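Local coordinates for nitrogenase iron-molybdenum cofactor biosynthesis protein NifB (Methanothermobacter thermautotrophicus, PDB 7JMA) that probably inserts a carbide by radical SAM chemistry while coupling two [4Fe-4S] clusters into the [8Fe-9S-C] precursor of the nitrogenase cofactor, at residues S82-A87 / F99-K104; M221-L226 / R245-V250. All coordinates share one frame; numbering follows the deposited sequence.

Contact 1. Residues S82-A87 / F99-K104; sequences SVIGVA and FEFFKK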
# COMPACT_ATOMS: atom_id res chain seq x y z
N SER A 82 17.69 -1.32 -9.83
CA SER A 82 17.07 -0.13 -10.39
C SER A 82 16.03 0.49 -9.48
O SER A 82 15.67 1.65 -9.70
CB SER A 82 16.42 -0.44 -11.75
OG SER A 82 15.81 -1.72 -11.74
N VAL A 83 15.56 -0.22 -8.45
CA VAL A 83 14.47 0.23 -7.60
C VAL A 83 14.83 -0.06 -6.15
O VAL A 83 15.32 -1.15 -5.84
CB VAL A 83 13.13 -0.45 -7.96
CG1 VAL A 83 12.00 0.12 -7.12
CG2 VAL A 83 12.82 -0.30 -9.45
N ILE A 84 14.62 0.92 -5.27
CA ILE A 84 14.68 0.71 -3.82
C ILE A 84 13.33 1.04 -3.22
O ILE A 84 12.70 2.04 -3.58
CB ILE A 84 15.80 1.54 -3.15
CG1 ILE A 84 15.63 3.04 -3.44
CG2 ILE A 84 17.17 1.08 -3.64
CD1 ILE A 84 16.85 3.86 -3.05
N GLY A 85 12.88 0.21 -2.29
CA GLY A 85 11.55 0.39 -1.73
C GLY A 85 11.54 0.12 -0.24
O GLY A 85 12.41 -0.56 0.31
N VAL A 86 10.53 0.69 0.41
CA VAL A 86 10.22 0.40 1.80
C VAL A 86 8.80 -0.12 1.83
O VAL A 86 7.88 0.57 1.36
CB VAL A 86 10.34 1.64 2.70
CG1 VAL A 86 9.79 1.32 4.12
CG2 VAL A 86 11.79 2.13 2.75
N ALA A 87 8.60 -1.31 2.37
CA ALA A 87 7.26 -1.89 2.38
C ALA A 87 6.85 -2.46 3.72
O ALA A 87 5.69 -2.84 3.88
CB ALA A 87 7.15 -3.00 1.33
N PHE A 99 11.45 8.05 6.28
CA PHE A 99 11.76 9.34 5.68
C PHE A 99 13.24 9.67 5.83
O PHE A 99 13.82 10.30 4.94
CB PHE A 99 10.88 10.42 6.31
CG PHE A 99 9.41 10.13 6.20
CD1 PHE A 99 8.69 10.55 5.09
CD2 PHE A 99 8.76 9.39 7.18
CE1 PHE A 99 7.33 10.27 4.98
CE2 PHE A 99 7.42 9.11 7.07
CZ PHE A 99 6.71 9.53 5.98
N GLU A 100 13.88 9.24 6.93
CA GLU A 100 15.33 9.43 7.04
C GLU A 100 16.05 8.66 5.95
O GLU A 100 17.01 9.16 5.34
CB GLU A 100 15.82 8.99 8.42
N PHE A 101 15.59 7.44 5.66
CA PHE A 101 16.21 6.62 4.62
C PHE A 101 16.06 7.25 3.25
O PHE A 101 17.02 7.33 2.48
CB PHE A 101 15.61 5.21 4.64
CG PHE A 101 16.03 4.36 3.47
CD1 PHE A 101 17.29 3.75 3.45
CD2 PHE A 101 15.19 4.17 2.39
CE1 PHE A 101 17.69 2.97 2.38
CE2 PHE A 101 15.57 3.39 1.31
CZ PHE A 101 16.83 2.79 1.30
N PHE A 102 14.84 7.68 2.89
CA PHE A 102 14.68 8.26 1.56
C PHE A 102 15.40 9.60 1.44
O PHE A 102 15.82 9.97 0.34
CB PHE A 102 13.20 8.38 1.20
CG PHE A 102 12.60 7.08 0.76
CD1 PHE A 102 13.12 6.39 -0.33
CD2 PHE A 102 11.54 6.53 1.45
CE1 PHE A 102 12.59 5.18 -0.72
CE2 PHE A 102 10.99 5.32 1.05
CZ PHE A 102 11.51 4.64 -0.02
N LYS A 103 15.57 10.33 2.55
CA LYS A 103 16.38 11.54 2.50
C LYS A 103 17.81 11.21 2.08
O LYS A 103 18.37 11.86 1.18
CB LYS A 103 16.37 12.25 3.86
CG LYS A 103 15.14 13.09 4.14
CD LYS A 103 15.16 13.66 5.55
CE LYS A 103 14.08 14.72 5.73
NZ LYS A 103 13.21 14.41 6.90
N LYS A 104 18.40 10.19 2.70
CA LYS A 104 19.78 9.82 2.38
C LYS A 104 19.88 9.19 0.99
O LYS A 104 20.86 9.42 0.27
CB LYS A 104 20.31 8.84 3.43
CG LYS A 104 20.22 9.35 4.85
CD LYS A 104 20.55 8.25 5.85
CE LYS A 104 20.17 8.64 7.27
NZ LYS A 104 20.96 9.81 7.75

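Contact 2. Residues M221-L226 / R245-V250; sequences MNIIPL and RVRNEV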
# COMPACT_ATOMS: atom_id res chain seq x y z
N MET A 221 -4.19 -1.50 -10.84
CA MET A 221 -4.70 -2.29 -9.72
C MET A 221 -4.06 -3.66 -9.74
O MET A 221 -3.87 -4.26 -10.81
CB MET A 221 -6.21 -2.42 -9.78
CG MET A 221 -6.80 -2.63 -8.42
SD MET A 221 -8.47 -2.01 -8.36
CE MET A 221 -9.26 -3.44 -7.66
N ASN A 222 -3.74 -4.17 -8.56
CA ASN A 222 -3.19 -5.51 -8.40
C ASN A 222 -4.14 -6.26 -7.50
O ASN A 222 -4.28 -5.92 -6.32
CB ASN A 222 -1.78 -5.44 -7.81
CG ASN A 222 -1.09 -6.79 -7.78
OD1 ASN A 222 -1.51 -7.75 -8.43
ND2 ASN A 222 -0.01 -6.88 -7.01
N ILE A 223 -4.82 -7.27 -8.05
CA ILE A 223 -5.71 -8.12 -7.27
C ILE A 223 -4.87 -9.24 -6.66
O ILE A 223 -4.22 -10.01 -7.38
CB ILE A 223 -6.84 -8.71 -8.14
CG1 ILE A 223 -7.37 -7.67 -9.12
CG2 ILE A 223 -7.97 -9.23 -7.25
CD1 ILE A 223 -8.11 -6.54 -8.46
N ILE A 224 -4.90 -9.33 -5.34
CA ILE A 224 -4.12 -10.30 -4.58
C ILE A 224 -5.11 -11.28 -3.95
O ILE A 224 -6.08 -10.85 -3.32
CB ILE A 224 -3.27 -9.62 -3.49
CG1 ILE A 224 -2.33 -8.60 -4.11
CG2 ILE A 224 -2.51 -10.67 -2.68
CD1 ILE A 224 -1.58 -9.13 -5.30
N PRO A 225 -4.93 -12.59 -4.13
CA PRO A 225 -5.85 -13.54 -3.49
C PRO A 225 -5.59 -13.59 -1.99
O PRO A 225 -4.44 -13.50 -1.54
CB PRO A 225 -5.51 -14.87 -4.17
CG PRO A 225 -4.07 -14.73 -4.53
CD PRO A 225 -3.89 -13.28 -4.93
N LEU A 226 -6.67 -13.69 -1.23
CA LEU A 226 -6.53 -13.88 0.21
C LEU A 226 -5.77 -15.17 0.51
O LEU A 226 -6.03 -16.21 -0.08
CB LEU A 226 -7.90 -13.95 0.88
CG LEU A 226 -7.86 -14.33 2.36
CD1 LEU A 226 -7.30 -13.16 3.16
CD2 LEU A 226 -9.23 -14.77 2.87
N ARG A 245 -11.53 -14.17 -13.20
CA ARG A 245 -12.79 -13.48 -13.48
C ARG A 245 -12.73 -12.03 -13.02
O ARG A 245 -13.03 -11.11 -13.78
CB ARG A 245 -13.95 -14.21 -12.82
N VAL A 246 -12.33 -11.81 -11.76
CA VAL A 246 -12.34 -10.44 -11.23
C VAL A 246 -11.27 -9.60 -11.90
O VAL A 246 -11.48 -8.41 -12.16
CB VAL A 246 -12.18 -10.44 -9.70
CG1 VAL A 246 -13.41 -11.04 -9.01
CG2 VAL A 246 -10.90 -11.14 -9.27
N ARG A 247 -10.11 -10.19 -12.21
CA ARG A 247 -9.08 -9.45 -12.94
C ARG A 247 -9.60 -9.00 -14.29
O ARG A 247 -9.36 -7.86 -14.71
CB ARG A 247 -7.82 -10.30 -13.11
CG ARG A 247 -6.83 -10.15 -11.96
CD ARG A 247 -5.63 -11.09 -12.10
NE ARG A 247 -4.87 -11.16 -10.84
CZ ARG A 247 -4.27 -12.25 -10.38
NH1 ARG A 247 -4.32 -13.39 -11.07
NH2 ARG A 247 -3.62 -12.21 -9.22
N ASN A 248 -10.33 -9.87 -15.00
CA ASN A 248 -10.85 -9.52 -16.32
C ASN A 248 -11.90 -8.42 -16.22
O ASN A 248 -11.96 -7.54 -17.08
CB ASN A 248 -11.42 -10.76 -17.00
CG ASN A 248 -10.34 -11.75 -17.38
OD1 ASN A 248 -9.17 -11.40 -17.51
ND2 ASN A 248 -10.73 -13.01 -17.57
N GLU A 249 -12.74 -8.47 -15.19
CA GLU A 249 -13.72 -7.40 -15.00
C GLU A 249 -13.05 -6.09 -14.62
O GLU A 249 -13.41 -5.03 -15.14
CB GLU A 249 -14.73 -7.80 -13.92
CG GLU A 249 -16.11 -8.14 -14.47
CD GLU A 249 -17.21 -7.89 -13.45
OE1 GLU A 249 -17.09 -8.40 -12.31
OE2 GLU A 249 -18.19 -7.19 -13.78
N VAL A 250 -12.08 -6.13 -13.71
CA VAL A 250 -11.40 -4.91 -13.29
C VAL A 250 -10.67 -4.28 -14.47
O VAL A 250 -10.62 -3.05 -14.59
CB VAL A 250 -10.46 -5.20 -12.11
CG1 VAL A 250 -9.61 -3.98 -11.78
CG2 VAL A 250 -11.26 -5.63 -10.90
O HOH W 1 -3.27 -8.54 -10.40

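Contact 1. Residues S82-A87 / F99-K104
The ring of Phe102 meets Val86 and the backbone of Ile84, while its neighbour Phe101, its own ring steeply inclined, turns CD2 down onto one face of Phe102, 4.0 Å above the plane and over its centre. At the edge of the Phe102 ring, near its plane, the carbonyl oxygen of Ile84 lies 4.2 Å from CE1. Val86 CG2 approaches both rings obliquely. It is 3.7 Å from Phe102 CE2 and equally near CZ, and 4.0 Å from Phe101 CD2, so one methyl touches two successive aromatic side chains of the helix. CG of Phe102 stands opposite its carbonyl carbon (chi1 -79°), and from a CB that does not aim at the strand the ring still swings in to reach it. Strand 83-86 and helix 96-108 are the first two elements of a beta-alpha-beta unit completed by strand 113-118, part of the parallel sheet of the radical SAM domain; the segment axes run nearly antiparallel, 10.1 Å apart at closest approach. Ile84 and Val86, alternate residues of the strand, both face the helix, with Gly85 between them. Ile84 reaches the Phe101 ring more loosely, its CD1 4.5 Å from CZ. Helix 65-76 also packs on this layer, through Ala68 and Ile69 against Phe101 and Val72 against Ile84. Phe102 further touches Met116 on strand 113-118, and its side chain lies about 6 Å from that of Cys115, a ligand of a [4Fe-4S] cluster absent from this apo chain.

Contact 2. Residues M221-L226 / R245-V250
Met221 meets Val250 at about a right angle, its sulfur SD 4.1 Å from CG1, with the chain bent at chi3 and CE also close to that methyl. Next, Asn222 turns its CB away from the helix, but its OD1 lies 2.8 Å from a water that can donate to it; that water accepts from Ile223 N and, weakly, from Arg247 NE. Ile223 fills the middle of the interface with both of its branches. CG2 meets Val246 CG2 at 4.0 Å; on the longer branch CG1 lies 3.8 Å from Arg247 CG, as the two side chains slide past each other in opposite directions, and CD1 beyond it runs tip to tip against Val250 CG2 (4.1 Å). Extended from CG to NE, the arginine brings NH2 to Ile223 O, a 2.9 Å hydrogen bond with an N-H...O angle of 155°. The donor is tilted 19° from the carbonyl plane. At NH1, the remaining guanidinium nitrogen, a salt bridge to Glu244 helps hold the group. Pro225 adds a peripheral touch, its CD 4.4 Å from Arg247 NH2. Helix 206-216 shares the apolar layer, Ile206 touching Met221 and Ile223, Ala210 touching Met221 and Val250. Strand 220-225 is an outermost strand of the parallel sheet, and the packing of 221-225 against the nearly antiparallel 245-250 is the strand-helix layering of the partial (beta/alpha)6 TIM barrel of radical SAM enzymes.

Contacts 1 and 2 each pack a helix on a strand of the same six-stranded parallel sheet, on opposite sides of the chain's centre, with centres 28 Å apart and no touch between them. Both are buried: in contact 1 all four touching residues are, while contact 2 has partly exposed Pro225 and Arg247 at its margin. Contact 1 uses the second strand and is wholly apolar between its side chains, with two phenylalanines and no hydrogen bond across it. Contact 2 lies on an outermost strand; beside its aliphatic layer, Arg247 and a water bring polar bonds to the backbone. Contact 1 comes near a cluster-ligand cysteine, whereas contact 2 lies away from the known cluster ligands.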